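Local coordinates for stress-induced-phosphoprotein 1 (Caenorhabditis elegans, PDB 4GCN), which binds the C-terminal MEEVD peptide of Hsp90, inhibits the Hsp90 ATPase, forms a complex with Hsp70 and Hsp90, and promotes longevity and thermotolerance, at residues 39-52 with 61-75. Numbering follows the deposited sequence.
Sequences PSNITFYNNKAAVY and CVQFCEKAVEVGRET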
ATOM      1  N   PRO A  39       0.986  10.848  10.420  1.00 32.99           N
ATOM      2  CA  PRO A  39       1.648  10.530   9.155  1.00 31.75           C
ATOM      3  C   PRO A  39       2.759   9.475   9.236  1.00 29.79           C
ATOM      4  O   PRO A  39       3.287   9.084   8.213  1.00 32.69           O
ATOM      5  CB  PRO A  39       2.238  11.883   8.737  1.00 34.05           C
ATOM      6  CG  PRO A  39       2.467  12.591  10.011  1.00 35.71           C
ATOM      7  CD  PRO A  39       1.377  12.149  10.944  1.00 35.69           C
ATOM      8  N   SER A  40       3.069   8.954  10.412  1.00 32.87           N
ATOM      9  CA  SER A  40       4.125   7.986  10.614  0.60 31.87           C
ATOM     10  C   SER A  40       3.643   6.545  10.551  1.00 32.74           C
ATOM     11  O   SER A  40       4.434   5.625  10.736  1.00 34.18           O
ATOM     12  CB  SER A  40       4.766   8.223  11.990  0.60 34.68           C
ATOM     13  OG  SER A  40       3.961   7.729  13.070  0.60 33.66           O
ATOM     14  N   ASN A  41       2.356   6.341  10.322  1.00 28.49           N
ATOM     15  CA  ASN A  41       1.768   4.974  10.330  1.00 27.53           C
ATOM     16  C   ASN A  41       1.578   4.417   8.905  1.00 26.57           C
ATOM     17  O   ASN A  41       0.699   4.836   8.112  1.00 26.67           O
ATOM     18  CB  ASN A  41       0.479   4.972  11.121  1.00 27.76           C
ATOM     19  CG  ASN A  41      -0.105   3.577  11.327  1.00 28.74           C
ATOM     20  OD1 ASN A  41       0.218   2.653  10.616  1.00 28.10           O
ATOM     21  ND2 ASN A  41      -0.985   3.432  12.340  1.00 29.98           N
ATOM     22  N   ILE A  42       2.424   3.454   8.575  1.00 24.86           N
ATOM     23  CA  ILE A  42       2.406   2.805   7.250  1.00 23.07           C
ATOM     24  C   ILE A  42       1.023   2.289   6.827  1.00 24.80           C
ATOM     25  O   ILE A  42       0.681   2.360   5.654  1.00 26.05           O
ATOM     26  CB  ILE A  42       3.431   1.632   7.183  1.00 24.49           C
ATOM     27  CG1 ILE A  42       3.676   1.176   5.718  1.00 22.59           C
ATOM     28  CG2 ILE A  42       2.957   0.380   7.985  1.00 25.85           C
ATOM     29  CD1 ILE A  42       4.843   0.177   5.570  1.00 19.90           C
ATOM     30  N   THR A  43       0.252   1.767   7.763  1.00 26.47           N
ATOM     31  CA  THR A  43      -1.043   1.156   7.456  1.00 25.50           C
ATOM     32  C   THR A  43      -1.923   2.123   6.635  1.00 26.50           C
ATOM     33  O   THR A  43      -2.624   1.697   5.732  1.00 28.64           O
ATOM     34  CB  THR A  43      -1.813   0.832   8.737  1.00 28.96           C
ATOM     35  OG1 THR A  43      -1.027  -0.039   9.542  1.00 31.41           O
ATOM     36  CG2 THR A  43      -3.147   0.157   8.441  1.00 32.34           C
ATOM     37  N   PHE A  44      -1.826   3.414   6.910  1.00 25.76           N
ATOM     38  CA  PHE A  44      -2.749   4.376   6.235  1.00 25.45           C
ATOM     39  C   PHE A  44      -2.404   4.510   4.762  1.00 24.52           C
ATOM     40  O   PHE A  44      -3.299   4.721   3.908  1.00 23.45           O
ATOM     41  CB  PHE A  44      -2.749   5.746   6.907  1.00 25.51           C
ATOM     42  CG  PHE A  44      -2.960   5.731   8.394  1.00 24.38           C
ATOM     43  CD1 PHE A  44      -3.671   4.699   9.040  1.00 24.94           C
ATOM     44  CD2 PHE A  44      -2.434   6.759   9.175  1.00 27.03           C
ATOM     45  CE1 PHE A  44      -3.819   4.700  10.415  1.00 26.75           C
ATOM     46  CE2 PHE A  44      -2.590   6.770  10.524  1.00 26.68           C
ATOM     47  CZ  PHE A  44      -3.252   5.731  11.163  1.00 28.43           C
ATOM     48  N   TYR A  45      -1.101   4.476   4.480  1.00 24.42           N
ATOM     49  CA  TYR A  45      -0.576   4.580   3.106  1.00 23.58           C
ATOM     50  C   TYR A  45      -0.877   3.344   2.287  1.00 23.98           C
ATOM     51  O   TYR A  45      -1.406   3.461   1.134  1.00 25.93           O
ATOM     52  CB  TYR A  45       0.903   4.921   3.115  1.00 24.81           C
ATOM     53  CG  TYR A  45       1.209   6.181   3.839  1.00 24.46           C
ATOM     54  CD1 TYR A  45       1.141   7.420   3.203  1.00 27.00           C
ATOM     55  CD2 TYR A  45       1.607   6.169   5.146  1.00 25.67           C
ATOM     56  CE1 TYR A  45       1.469   8.594   3.857  1.00 27.31           C
ATOM     57  CE2 TYR A  45       1.932   7.340   5.796  1.00 27.55           C
ATOM     58  CZ  TYR A  45       1.849   8.557   5.143  1.00 27.26           C
ATOM     59  OH  TYR A  45       2.150   9.710   5.791  1.00 28.80           O
ATOM     60  N   ASN A  46      -0.794   2.184   2.928  1.00 23.69           N
ATOM     61  CA  ASN A  46      -1.164   0.966   2.280  1.00 22.57           C
ATOM     62  C   ASN A  46      -2.675   0.940   2.063  1.00 25.31           C
ATOM     63  O   ASN A  46      -3.101   0.470   1.014  1.00 25.55           O
ATOM     64  CB  ASN A  46      -0.748  -0.312   3.036  1.00 22.87           C
ATOM     65  CG  ASN A  46       0.755  -0.643   2.933  1.00 23.65           C
ATOM     66  OD1 ASN A  46       1.413  -0.262   1.978  1.00 25.03           O
ATOM     67  ND2 ASN A  46       1.292  -1.393   3.937  1.00 22.40           N
ATOM     68  N   ASN A  47      -3.483   1.405   3.039  1.00 23.29           N
ATOM     69  CA  ASN A  47      -4.947   1.328   2.850  1.00 24.42           C
ATOM     70  C   ASN A  47      -5.370   2.289   1.746  1.00 23.36           C
ATOM     71  O   ASN A  47      -6.174   1.954   0.928  1.00 22.67           O
ATOM     72  CB  ASN A  47      -5.682   1.654   4.151  1.00 26.16           C
ATOM     73  CG  ASN A  47      -5.628   0.533   5.178  1.00 30.75           C
ATOM     74  OD1 ASN A  47      -6.339   0.596   6.153  1.00 39.16           O
ATOM     75  ND2 ASN A  47      -4.821  -0.467   4.970  1.00 26.86           N
ATOM     76  N   LYS A  48      -4.754   3.463   1.633  1.00 21.90           N
ATOM     77  CA  LYS A  48      -5.068   4.365   0.543  1.00 24.13           C
ATOM     78  C   LYS A  48      -4.690   3.782  -0.837  1.00 25.24           C
ATOM     79  O   LYS A  48      -5.448   3.903  -1.786  1.00 26.35           O
ATOM     80  CB  LYS A  48      -4.326   5.671   0.665  1.00 28.80           C
ATOM     81  CG  LYS A  48      -5.059   6.668   1.519  1.00 31.45           C
ATOM     82  CD  LYS A  48      -4.619   8.072   1.272  1.00 31.42           C
ATOM     83  CE  LYS A  48      -4.927   8.675  -0.086  1.00 31.30           C
ATOM     84  NZ  LYS A  48      -6.154   9.516  -0.250  1.00 29.16           N
ATOM     85  N   ALA A  49      -3.562   3.090  -0.893  1.00 22.31           N
ATOM     86  CA  ALA A  49      -3.125   2.366  -2.098  1.00 21.74           C
ATOM     87  C   ALA A  49      -4.127   1.333  -2.551  1.00 25.21           C
ATOM     88  O   ALA A  49      -4.425   1.221  -3.726  1.00 24.25           O
ATOM     89  CB  ALA A  49      -1.710   1.776  -1.880  1.00 21.46           C
ATOM     90  N   ALA A  50      -4.668   0.589  -1.595  1.00 24.71           N
ATOM     91  CA  ALA A  50      -5.659  -0.411  -1.859  1.00 24.96           C
ATOM     92  C   ALA A  50      -6.929   0.198  -2.439  1.00 24.70           C
ATOM     93  O   ALA A  50      -7.524  -0.352  -3.372  1.00 26.81           O
ATOM     94  CB  ALA A  50      -5.961  -1.164  -0.591  1.00 28.46           C
ATOM     95  N   VAL A  51      -7.362   1.324  -1.909  1.00 24.29           N
ATOM     96  CA  VAL A  51      -8.511   2.026  -2.473  1.00 26.95           C
ATOM     97  C   VAL A  51      -8.216   2.442  -3.907  1.00 25.96           C
ATOM     98  O   VAL A  51      -9.029   2.184  -4.791  1.00 23.58           O
ATOM     99  CB  VAL A  51      -8.917   3.256  -1.661  1.00 26.36           C
ATOM    100  CG1 VAL A  51     -10.145   3.907  -2.294  1.00 28.18           C
ATOM    101  CG2 VAL A  51      -9.184   2.848  -0.215  1.00 26.80           C
ATOM    102  N   TYR A  52      -7.066   3.094  -4.138  1.00 25.12           N
ATOM    103  CA  TYR A  52      -6.716   3.527  -5.483  1.00 25.35           C
ATOM    104  C   TYR A  52      -6.691   2.380  -6.480  1.00 25.48           C
ATOM    105  O   TYR A  52      -7.156   2.534  -7.570  1.00 25.50           O
ATOM    106  CB  TYR A  52      -5.384   4.277  -5.545  1.00 23.27           C
ATOM    107  CG  TYR A  52      -5.400   5.692  -5.008  1.00 27.25           C
ATOM    108  CD1 TYR A  52      -6.375   6.621  -5.426  1.00 27.63           C
ATOM    109  CD2 TYR A  52      -4.452   6.113  -4.080  1.00 25.71           C
ATOM    110  CE1 TYR A  52      -6.346   7.939  -4.994  1.00 29.44           C
ATOM    111  CE2 TYR A  52      -4.442   7.398  -3.609  1.00 26.57           C
ATOM    112  CZ  TYR A  52      -5.397   8.288  -4.038  1.00 29.99           C
ATOM    113  OH  TYR A  52      -5.384   9.534  -3.514  1.00 29.10           O
ATOM    114  N   CYS A  61      -2.051   4.575  -6.854  1.00 23.70           N
ATOM    115  CA  CYS A  61      -1.736   3.410  -6.031  1.00 24.00           C
ATOM    116  C   CYS A  61      -0.223   3.291  -5.843  1.00 26.00           C
ATOM    117  O   CYS A  61       0.259   3.212  -4.717  1.00 22.86           O
ATOM    118  CB  CYS A  61      -2.298   2.176  -6.644  1.00 24.38           C
ATOM    119  SG  CYS A  61      -1.900   0.653  -5.805  1.00 25.78           S
ATOM    120  N   VAL A  62       0.508   3.300  -6.950  1.00 23.59           N
ATOM    121  CA  VAL A  62       1.961   3.233  -6.926  1.00 24.20           C
ATOM    122  C   VAL A  62       2.536   4.332  -6.060  1.00 23.71           C
ATOM    123  O   VAL A  62       3.438   4.069  -5.277  1.00 22.89           O
ATOM    124  CB  VAL A  62       2.629   3.287  -8.340  1.00 21.71           C
ATOM    125  CG1 VAL A  62       4.176   3.503  -8.259  1.00 20.56           C
ATOM    126  CG2 VAL A  62       2.285   2.068  -9.148  1.00 20.70           C
ATOM    127  N   GLN A  63       2.020   5.546  -6.205  1.00 24.95           N
ATOM    128  CA  GLN A  63       2.513   6.709  -5.451  1.00 27.82           C
ATOM    129  C   GLN A  63       2.360   6.483  -3.961  1.00 23.84           C
ATOM    130  O   GLN A  63       3.270   6.721  -3.202  1.00 23.86           O
ATOM    131  CB  GLN A  63       1.819   8.020  -5.911  1.00 29.06           C
ATOM    132  CG  GLN A  63       2.265   8.418  -7.307  1.00 33.75           C
ATOM    133  CD  GLN A  63       1.269   9.271  -8.091  1.00 34.75           C
ATOM    134  OE1 GLN A  63       0.561  10.078  -7.500  1.00 31.58           O
ATOM    135  NE2 GLN A  63       1.256   9.125  -9.443  1.00 32.43           N
ATOM    136  N   PHE A  64       1.265   5.902  -3.561  1.00 23.39           N
ATOM    137  CA  PHE A  64       1.090   5.621  -2.149  1.00 24.22           C
ATOM    138  C   PHE A  64       1.883   4.424  -1.638  1.00 24.81           C
ATOM    139  O   PHE A  64       2.214   4.362  -0.455  1.00 26.41           O
ATOM    140  CB  PHE A  64      -0.401   5.621  -1.777  1.00 23.55           C
ATOM    141  CG  PHE A  64      -0.890   7.018  -1.508  1.00 25.38           C
ATOM    142  CD1 PHE A  64      -1.088   7.910  -2.549  1.00 27.23           C
ATOM    143  CD2 PHE A  64      -0.987   7.491  -0.203  1.00 27.42           C
ATOM    144  CE1 PHE A  64      -1.458   9.246  -2.300  1.00 30.00           C
ATOM    145  CE2 PHE A  64      -1.361   8.811   0.043  1.00 29.07           C
ATOM    146  CZ  PHE A  64      -1.581   9.693  -0.996  1.00 30.09           C
ATOM    147  N   CYS A  65       2.183   3.467  -2.527  1.00 21.39           N
ATOM    148  CA  CYS A  65       3.085   2.381  -2.183  1.00 18.86           C
ATOM    149  C   CYS A  65       4.465   2.935  -1.922  1.00 20.81           C
ATOM    150  O   CYS A  65       5.159   2.502  -1.018  1.00 20.28           O
ATOM    151  CB  CYS A  65       3.140   1.372  -3.336  1.00 20.06           C
ATOM    152  SG  CYS A  65       1.612   0.445  -3.544  1.00 24.27           S
ATOM    153  N   GLU A  66       4.850   3.878  -2.719  1.00 21.22           N
ATOM    154  CA  GLU A  66       6.165   4.503  -2.583  1.00 22.76           C
ATOM    155  C   GLU A  66       6.260   5.258  -1.231  1.00 23.98           C
ATOM    156  O   GLU A  66       7.293   5.214  -0.501  1.00 23.26           O
ATOM    157  CB  GLU A  66       6.393   5.479  -3.743  1.00 25.36           C
ATOM    158  CG  GLU A  66       6.626   4.824  -5.118  1.00 29.16           C
ATOM    159  CD  GLU A  66       6.467   5.816  -6.326  1.00 32.99           C
ATOM    160  OE1 GLU A  66       6.112   6.995  -6.158  1.00 33.09           O
ATOM    161  OE2 GLU A  66       6.714   5.428  -7.474  1.00 37.69           O
ATOM    162  N   LYS A  67       5.213   6.005  -0.927  1.00 24.12           N
ATOM    163  CA  LYS A  67       5.051   6.609   0.409  1.00 25.29           C
ATOM    164  C   LYS A  67       5.124   5.551   1.563  1.00 23.39           C
ATOM    165  O   LYS A  67       5.887   5.731   2.484  1.00 23.85           O
ATOM    166  CB  LYS A  67       3.764   7.459   0.510  1.00 28.01           C
ATOM    167  CG  LYS A  67       3.812   8.826  -0.153  1.00 33.19           C
ATOM    168  CD  LYS A  67       2.395   9.442  -0.119  1.00 35.21           C
ATOM    169  CE  LYS A  67       2.251  10.766  -0.830  1.00 38.67           C
ATOM    170  NZ  LYS A  67       3.471  11.617  -0.727  1.00 41.38           N
ATOM    171  N   ALA A  68       4.416   4.427   1.456  1.00 22.78           N
ATOM    172  CA  ALA A  68       4.461   3.405   2.473  1.00 22.31           C
ATOM    173  C   ALA A  68       5.882   2.915   2.725  1.00 23.52           C
ATOM    174  O   ALA A  68       6.294   2.736   3.851  1.00 22.79           O
ATOM    175  CB  ALA A  68       3.527   2.229   2.077  1.00 23.07           C
ATOM    176  N   VAL A  69       6.608   2.654   1.652  1.00 22.34           N
ATOM    177  CA  VAL A  69       7.957   2.165   1.740  1.00 23.32           C
ATOM    178  C   VAL A  69       8.823   3.196   2.447  1.00 22.84           C
ATOM    179  O   VAL A  69       9.592   2.835   3.368  1.00 26.03           O
ATOM    180  CB  VAL A  69       8.568   1.839   0.347  1.00 23.25           C
ATOM    181  CG1 VAL A  69      10.065   1.575   0.431  1.00 23.15           C
ATOM    182  CG2 VAL A  69       7.860   0.700  -0.315  1.00 20.51           C
ATOM    183  N   GLU A  70       8.717   4.453   2.066  1.00 24.74           N
ATOM    184  CA  GLU A  70       9.552   5.501   2.646  0.50 26.18           C
ATOM    185  C   GLU A  70       9.262   5.660   4.158  1.00 28.30           C
ATOM    186  O   GLU A  70      10.182   5.694   5.005  1.00 26.21           O
ATOM    187  CB  GLU A  70       9.267   6.806   1.908  0.50 29.08           C
ATOM    188  CG  GLU A  70      10.207   7.928   2.230  0.50 31.93           C
ATOM    189  CD  GLU A  70       9.890   9.158   1.398  0.50 34.59           C
ATOM    190  OE1 GLU A  70       9.550   9.022   0.189  0.50 35.09           O
ATOM    191  OE2 GLU A  70       9.952  10.254   1.968  0.50 39.12           O
ATOM    192  N   VAL A  71       7.976   5.748   4.470  1.00 26.69           N
ATOM    193  CA  VAL A  71       7.496   5.868   5.830  1.00 28.31           C
ATOM    194  C   VAL A  71       7.859   4.637   6.657  1.00 27.12           C
ATOM    195  O   VAL A  71       8.242   4.768   7.833  1.00 28.22           O
ATOM    196  CB  VAL A  71       5.943   6.098   5.830  1.00 27.36           C
ATOM    197  CG1 VAL A  71       5.350   5.888   7.237  1.00 29.13           C
ATOM    198  CG2 VAL A  71       5.675   7.501   5.295  1.00 26.89           C
ATOM    199  N   GLY A  72       7.671   3.462   6.076  1.00 28.12           N
ATOM    200  CA  GLY A  72       7.953   2.194   6.735  1.00 27.70           C
ATOM    201  C   GLY A  72       9.413   2.109   7.116  1.00 30.21           C
ATOM    202  O   GLY A  72       9.762   1.662   8.223  1.00 28.38           O
ATOM    203  N   ARG A  73      10.280   2.582   6.214  1.00 27.79           N
ATOM    204  CA  ARG A  73      11.729   2.546   6.493  1.00 28.78           C
ATOM    205  C   ARG A  73      12.125   3.554   7.517  1.00 29.53           C
ATOM    206  O   ARG A  73      12.971   3.274   8.339  1.00 28.91           O
ATOM    207  CB  ARG A  73      12.527   2.785   5.210  1.00 26.50           C
ATOM    208  CG  ARG A  73      12.639   1.516   4.370  1.00 27.44           C
ATOM    209  CD  ARG A  73      13.138   1.619   2.946  1.00 29.18           C
ATOM    210  NE  ARG A  73      13.368   0.260   2.403  1.00 26.91           N
ATOM    211  CZ  ARG A  73      13.660  -0.000   1.142  1.00 27.29           C
ATOM    212  NH1 ARG A  73      13.709   0.982   0.236  1.00 27.67           N
ATOM    213  NH2 ARG A  73      13.882  -1.254   0.771  1.00 28.09           N
ATOM    214  N   GLU A  74      11.543   4.751   7.434  1.00 30.44           N
ATOM    215  CA  GLU A  74      11.917   5.854   8.346  1.00 32.94           C
ATOM    216  C   GLU A  74      11.522   5.465   9.758  1.00 30.51           C
ATOM    217  O   GLU A  74      12.267   5.710  10.714  1.00 30.73           O
ATOM    218  CB  GLU A  74      11.183   7.146   7.978  1.00 37.92           C
ATOM    219  CG  GLU A  74      11.722   7.808   6.750  1.00 46.85           C
ATOM    220  CD  GLU A  74      10.834   8.919   6.167  1.00 53.38           C
ATOM    221  OE1 GLU A  74       9.594   8.899   6.358  1.00 56.86           O
ATOM    222  OE2 GLU A  74      11.405   9.815   5.479  1.00 61.71           O
ATOM    223  N   THR A  75      10.362   4.813   9.892  1.00 27.98           N
ATOM    224  CA  THR A  75       9.781   4.532  11.186  1.00 30.82           C
ATOM    225  C   THR A  75      10.128   3.123  11.692  1.00 33.65           C
ATOM    226  O   THR A  75       9.686   2.721  12.782  1.00 32.09           O
ATOM    227  CB  THR A  75       8.247   4.661  11.143  1.00 29.24           C
ATOM    228  OG1 THR A  75       7.677   3.661  10.293  1.00 29.73           O
ATOM    229  CG2 THR A  75       7.805   6.091  10.645  1.00 31.06           C
TER
HETATM  230  O   HOH W   1       4.843   2.799  10.282  1.00 39.84           O
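Tyr45 and Phe64 interlock as knobs in holes between the two antiparallel helices of a tetratricopeptide (TPR) hairpin, predicted as the second repeat of this N-terminal domain; the segment axes come within 8.1 Å at 167°. Tyr45 sits among Phe64, Lys67, Ala68 and Val71. Its side chain crosses that of Phe64 at about a right angle, and Phe64 CD2 meets the edge of the tyrosine ring, 4.0 Å from Tyr45 CD1. Val71 brings CG2 to the same ring off-centre, 4.2 Å from its centroid. A hydrogen bond from Tyr45 OH to Pro39 O fixes the far end, 2.7 Å long, in the carbonyl plane and on a lone pair.

Phe64 in turn fits among Tyr45, Lys48, Ala49 and Tyr52. Bends at chi3 and chi4 lay the Lys48 chain over one face of the phenylalanine, with CE 3.9 Å from the ring centroid; Lys67 CD lies over the opposite face. The Lys48 ammonium goes on to a salt bridge with Asp32 of helix 24-37. Tyr52 meets Phe64 obliquely, planes at 49°, and its CE2 comes to 3.6 Å from Phe64 CD1.

Small residues let the backbones draw close: Ala49 CB packs on Cys65 SG, while Ala68 CB nestles against Tyr45 CB and Ile42 CG1. With CG1 anti to the backbone nitrogen (chi1 -166°), Ile42 extends CD1 to Gly72 CA, 3.9 Å away. At the loop end one water bridges the segments, donating to Ser40 O and Thr75 OG1 and accepting from Ile42 N at 3.0 Å.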